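Local structure of muscarinic toxin-like protein 3 homolog (Ophiophagus hannah, 3HH7) at residues T1-T13 with R33-C45. The protein is a homodimeric three-finger neurotoxin of king cobra venom that probably blocks nicotinic acetylcholine receptors at the postsynaptic membrane. Residues are numbered along the deposited sequence; the frame is centred on the assembly and turned at random.
Sequences TKCYNHQSTTPET and REGRIERGCTFTC
R39 reaches out of strand 34-42 and lays its guanidinium flat on the imidazole of H6, tying the first finger of this three-finger toxin to the edge of the central one. The two planes are only 7° apart and their centres 3.9 Å apart, with NH1 above the rim of the ring. The R39 chain is extended from CG to NE (chi2 and chi3 both 180°), which carries CD across the H6 ring face in a CH-pi contact. E12 CA covers the opposite ring face, while I37 CG2 backs the guanidinium on its far side, leaving R39 sandwiched between H6 and a neighbour on its own strand. In the guanidinium plane R39 NH1 is gripped twice: it donates to H6 O at 2.9 Å, from well above that carbonyl's plane, and to S8 O at 3.1 Å along a nearly straight N-H. Water 2 bridges R39 NH2 and S8 O, and R39 NE is hydrogen-bonded to O of Q65, the last residue, which brings the C-terminus to the same arginine.

Further out, at the type II' turn of Q7 to T10, S8 clasps I37 by two bonds: S8 N donates to I37 O at 2.8 Å, and S8 OG, turned anti to its own carbonyl carbon (chi1 -55°), accepts from I37 N. Nearer the disulfides, water 1 donates to N5 O and accepts from R39 N. G40 adopts backbone angles that call for glycine, and its CA sits against Y4 O. Toward the core, the disulfides C3-C24 and C41-C17 meet in van der Waals contact, C3 SG 3.8 Å from C41 SG.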
loop_
_atom_site.group_PDB
_atom_site.type_symbol
_atom_site.label_atom_id
_atom_site.label_comp_id
_atom_site.label_asym_id
_atom_site.label_seq_id
_atom_site.Cartn_x
_atom_site.Cartn_y
_atom_site.Cartn_z
ATOM N N THR A 1 1.209 -14.678 11.046
ATOM C CA THR A 1 0.971 -14.038 9.714
ATOM C C THR A 1 1.356 -14.973 8.572
ATOM O O THR A 1 2.469 -15.484 8.532
ATOM C CB THR A 1 1.771 -12.724 9.587
ATOM O OG1 THR A 1 1.554 -11.923 10.751
ATOM C CG2 THR A 1 1.333 -11.947 8.367
ATOM N N LYS A 2 0.418 -15.189 7.655
ATOM C CA LYS A 2 0.639 -15.953 6.426
ATOM C C LYS A 2 0.337 -15.046 5.236
ATOM O O LYS A 2 -0.753 -14.463 5.132
ATOM C CB LYS A 2 -0.262 -17.203 6.394
ATOM C CG LYS A 2 -0.327 -17.935 5.055
ATOM C CD LYS A 2 -1.006 -19.301 5.199
ATOM C CE LYS A 2 -2.409 -19.178 5.754
ATOM N NZ LYS A 2 -3.117 -20.500 5.771
ATOM N N CYS A 3 1.321 -14.912 4.347
ATOM C CA CYS A 3 1.212 -14.014 3.208
ATOM C C CYS A 3 1.403 -14.783 1.923
ATOM O O CYS A 3 2.181 -15.737 1.878
ATOM C CB CYS A 3 2.326 -12.972 3.278
ATOM S SG CYS A 3 2.329 -11.961 4.744
ATOM N N TYR A 4 0.750 -14.330 0.856
ATOM C CA TYR A 4 1.140 -14.786 -0.472
ATOM C C TYR A 4 2.573 -14.354 -0.755
ATOM O O TYR A 4 3.003 -13.284 -0.309
ATOM C CB TYR A 4 0.225 -14.211 -1.542
ATOM C CG TYR A 4 -1.163 -14.791 -1.516
ATOM C CD1 TYR A 4 -1.402 -16.081 -1.983
ATOM C CD2 TYR A 4 -2.234 -14.054 -1.025
ATOM C CE1 TYR A 4 -2.686 -16.618 -1.967
ATOM C CE2 TYR A 4 -3.508 -14.587 -0.993
ATOM C CZ TYR A 4 -3.726 -15.869 -1.465
ATOM O OH TYR A 4 -5.006 -16.380 -1.439
ATOM N N ASN A 5 3.316 -15.182 -1.489
ATOM C CA ASN A 5 4.670 -14.791 -1.881
ATOM C C ASN A 5 5.027 -15.080 -3.326
ATOM O O ASN A 5 6.192 -14.949 -3.719
ATOM C CB ASN A 5 5.720 -15.367 -0.912
ATOM C CG ASN A 5 5.845 -16.871 -1.003
ATOM O OD1 ASN A 5 4.931 -17.550 -1.464
ATOM N ND2 ASN A 5 6.978 -17.406 -0.548
ATOM N N HIS A 6 4.022 -15.445 -4.119
ATOM C CA HIS A 6 4.248 -15.722 -5.535
ATOM C C HIS A 6 4.456 -14.444 -6.341
ATOM O O HIS A 6 3.875 -13.393 -6.046
ATOM C CB HIS A 6 3.117 -16.572 -6.129
ATOM C CG HIS A 6 1.771 -15.931 -6.066
ATOM N ND1 HIS A 6 1.128 -15.679 -4.872
ATOM C CD2 HIS A 6 0.926 -15.527 -7.045
ATOM C CE1 HIS A 6 -0.042 -15.118 -5.120
ATOM N NE2 HIS A 6 -0.192 -15.021 -6.428
ATOM N N GLN A 7 5.320 -14.546 -7.347
ATOM C CA GLN A 7 5.602 -13.441 -8.251
ATOM C C GLN A 7 4.609 -13.352 -9.394
ATOM O O GLN A 7 4.276 -14.355 -10.024
ATOM C CB GLN A 7 6.947 -13.655 -8.963
ATOM C CG GLN A 7 8.157 -13.728 -8.066
ATOM C CD GLN A 7 9.264 -14.525 -8.712
ATOM O OE1 GLN A 7 9.147 -15.737 -8.879
ATOM N NE2 GLN A 7 10.338 -13.852 -9.094
ATOM N N SER A 8 4.205 -12.123 -9.702
ATOM C CA SER A 8 3.414 -11.830 -10.890
ATOM C C SER A 8 2.262 -12.804 -11.079
ATOM O O SER A 8 1.382 -12.909 -10.225
ATOM C CB SER A 8 4.304 -11.827 -12.136
ATOM O OG SER A 8 5.384 -10.922 -11.986
ATOM N N THR A 9 2.264 -13.511 -12.204
ATOM C CA THR A 9 1.141 -14.416 -12.513
ATOM C C THR A 9 1.431 -15.910 -12.287
ATOM O O THR A 9 0.682 -16.775 -12.745
ATOM C CB THR A 9 0.628 -14.225 -13.967
ATOM O OG1 THR A 9 1.681 -14.536 -14.888
ATOM C CG2 THR A 9 0.144 -12.792 -14.186
ATOM N N THR A 10 2.503 -16.209 -11.565
ATOM C CA THR A 10 2.872 -17.599 -11.258
ATOM C C THR A 10 1.817 -18.208 -10.325
ATOM O O THR A 10 1.007 -17.471 -9.757
ATOM C CB THR A 10 4.274 -17.668 -10.625
ATOM O OG1 THR A 10 4.263 -17.029 -9.343
ATOM C CG2 THR A 10 5.302 -16.973 -11.519
ATOM N N PRO A 11 1.787 -19.550 -10.198
ATOM C CA PRO A 11 0.808 -20.170 -9.292
ATOM C C PRO A 11 0.925 -19.662 -7.855
ATOM O O PRO A 11 2.034 -19.473 -7.365
ATOM C CB PRO A 11 1.176 -21.654 -9.350
ATOM C CG PRO A 11 1.806 -21.827 -10.682
ATOM C CD PRO A 11 2.591 -20.564 -10.908
ATOM N N GLU A 12 -0.209 -19.440 -7.194
ATOM C CA GLU A 12 -0.211 -18.962 -5.809
ATOM C C GLU A 12 0.656 -19.811 -4.893
ATOM O O GLU A 12 0.583 -21.050 -4.920
ATOM C CB GLU A 12 -1.624 -18.993 -5.237
ATOM C CG GLU A 12 -2.572 -17.901 -5.662
ATOM C CD GLU A 12 -3.865 -17.978 -4.847
ATOM O OE1 GLU A 12 -4.054 -18.986 -4.134
ATOM O OE2 GLU A 12 -4.677 -17.038 -4.906
ATOM N N THR A 13 1.461 -19.148 -4.077
ATOM C CA THR A 13 2.181 -19.796 -2.987
ATOM C C THR A 13 2.117 -18.905 -1.762
ATOM O O THR A 13 1.888 -17.697 -1.880
ATOM C CB THR A 13 3.656 -20.100 -3.340
ATOM O OG1 THR A 13 4.347 -18.882 -3.643
ATOM C CG2 THR A 13 3.731 -21.031 -4.553
ATOM N N ARG A 33 8.907 -2.124 -20.131
ATOM C CA ARG A 33 7.481 -2.102 -20.498
ATOM C C ARG A 33 6.721 -3.242 -19.819
ATOM O O ARG A 33 5.502 -3.342 -19.933
ATOM C CB ARG A 33 7.304 -2.188 -22.023
ATOM C CG ARG A 33 7.838 -0.977 -22.770
ATOM C CD ARG A 33 8.080 -1.250 -24.262
ATOM N NE ARG A 33 6.853 -1.458 -25.028
ATOM C CZ ARG A 33 6.450 -2.616 -25.542
ATOM N NH1 ARG A 33 7.156 -3.725 -25.378
ATOM N NH2 ARG A 33 5.318 -2.663 -26.222
ATOM N N GLU A 34 7.448 -4.090 -19.096
ATOM C CA GLU A 34 6.889 -5.333 -18.565
ATOM C C GLU A 34 6.420 -5.183 -17.127
ATOM O O GLU A 34 7.202 -4.814 -16.252
ATOM C CB GLU A 34 7.966 -6.413 -18.643
ATOM C CG GLU A 34 7.558 -7.763 -18.138
ATOM C CD GLU A 34 8.667 -8.790 -18.324
ATOM O OE1 GLU A 34 9.811 -8.393 -18.624
ATOM O OE2 GLU A 34 8.363 -9.987 -18.165
ATOM N N GLY A 35 5.148 -5.484 -16.886
ATOM C CA GLY A 35 4.603 -5.412 -15.540
ATOM C C GLY A 35 5.061 -6.586 -14.702
ATOM O O GLY A 35 5.086 -7.737 -15.176
ATOM N N ARG A 36 5.428 -6.303 -13.456
ATOM C CA ARG A 36 5.814 -7.355 -12.534
ATOM C C ARG A 36 5.209 -7.106 -11.178
ATOM O O ARG A 36 4.945 -5.952 -10.822
ATOM C CB ARG A 36 7.321 -7.446 -12.451
ATOM C CG ARG A 36 7.921 -7.865 -13.786
ATOM C CD ARG A 36 9.384 -8.082 -13.676
ATOM N NE ARG A 36 9.702 -9.314 -12.981
ATOM C CZ ARG A 36 10.865 -9.544 -12.375
ATOM N NH1 ARG A 36 11.815 -8.610 -12.363
ATOM N NH2 ARG A 36 11.073 -10.703 -11.772
ATOM N N ILE A 37 4.952 -8.189 -10.449
ATOM C CA ILE A 37 4.387 -8.108 -9.103
ATOM C C ILE A 37 5.248 -8.937 -8.176
ATOM O O ILE A 37 5.629 -10.056 -8.518
ATOM C CB ILE A 37 2.900 -8.585 -9.024
ATOM C CG1 ILE A 37 2.013 -7.748 -9.945
ATOM C CG2 ILE A 37 2.349 -8.436 -7.598
ATOM C CD1 ILE A 37 0.581 -8.246 -10.004
ATOM N N GLU A 38 5.606 -8.352 -7.038
ATOM C CA GLU A 38 6.267 -9.079 -5.962
ATOM C C GLU A 38 5.342 -9.129 -4.752
ATOM O O GLU A 38 4.660 -8.139 -4.440
ATOM C CB GLU A 38 7.562 -8.376 -5.593
ATOM C CG GLU A 38 8.473 -9.128 -4.636
ATOM C CD GLU A 38 9.765 -8.372 -4.402
ATOM O OE1 GLU A 38 10.598 -8.323 -5.332
ATOM O OE2 GLU A 38 9.946 -7.803 -3.305
ATOM N N ARG A 39 5.306 -10.279 -4.074
ATOM C CA ARG A 39 4.493 -10.449 -2.877
ATOM C C ARG A 39 5.307 -11.129 -1.792
ATOM O O ARG A 39 6.168 -11.965 -2.073
ATOM C CB ARG A 39 3.306 -11.355 -3.178
ATOM C CG ARG A 39 2.359 -10.838 -4.237
ATOM C CD ARG A 39 1.255 -11.854 -4.410
ATOM N NE ARG A 39 0.250 -11.490 -5.410
ATOM C CZ ARG A 39 0.365 -11.686 -6.723
ATOM N NH1 ARG A 39 1.482 -12.202 -7.250
ATOM N NH2 ARG A 39 -0.631 -11.336 -7.520
ATOM N N GLY A 40 5.011 -10.819 -0.539
ATOM C CA GLY A 40 5.616 -11.564 0.542
ATOM C C GLY A 40 5.441 -10.998 1.941
ATOM O O GLY A 40 4.665 -10.076 2.168
ATOM N N CYS A 41 6.145 -11.613 2.883
ATOM C CA CYS A 41 6.284 -11.108 4.244
ATOM C C CYS A 41 7.276 -9.969 4.296
ATOM O O CYS A 41 8.276 -9.958 3.565
ATOM C CB CYS A 41 6.807 -12.218 5.160
ATOM S SG CYS A 41 5.688 -13.562 5.415
ATOM N N THR A 42 7.012 -9.020 5.187
ATOM C CA THR A 42 7.949 -7.922 5.424
ATOM C C THR A 42 7.717 -7.295 6.790
ATOM O O THR A 42 6.625 -7.415 7.350
ATOM C CB THR A 42 7.841 -6.838 4.324
ATOM O OG1 THR A 42 8.896 -5.870 4.476
ATOM C CG2 THR A 42 6.462 -6.141 4.367
ATOM N N PHE A 43 8.747 -6.639 7.321
ATOM C CA PHE A 43 8.599 -5.848 8.543
ATOM C C PHE A 43 8.563 -4.335 8.268
ATOM O O PHE A 43 8.359 -3.513 9.182
ATOM C CB PHE A 43 9.688 -6.209 9.582
ATOM C CG PHE A 43 11.106 -6.012 9.103
ATOM C CD1 PHE A 43 11.669 -4.739 9.043
ATOM C CD2 PHE A 43 11.898 -7.110 8.766
ATOM C CE1 PHE A 43 12.987 -4.558 8.619
ATOM C CE2 PHE A 43 13.226 -6.942 8.344
ATOM C CZ PHE A 43 13.764 -5.665 8.269
ATOM N N THR A 44 8.756 -3.977 7.002
ATOM C CA THR A 44 8.682 -2.586 6.551
ATOM C C THR A 44 7.926 -2.500 5.217
ATOM O O THR A 44 8.128 -3.328 4.317
ATOM C CB THR A 44 10.094 -1.936 6.451
ATOM O OG1 THR A 44 9.984 -0.583 5.992
ATOM C CG2 THR A 44 10.987 -2.703 5.513
ATOM N N CYS A 45 7.065 -1.494 5.094
ATOM C CA CYS A 45 6.289 -1.332 3.872
ATOM C C CYS A 45 7.193 -0.766 2.778
ATOM O O CYS A 45 7.803 0.274 2.993
ATOM C CB CYS A 45 5.097 -0.409 4.132
ATOM S SG CYS A 45 3.932 -0.382 2.772
HETATM O O HOH W 1 6.931 -12.512 -5.139
HETATM O O HOH W 2 -1.433 -11.372 -10.372
#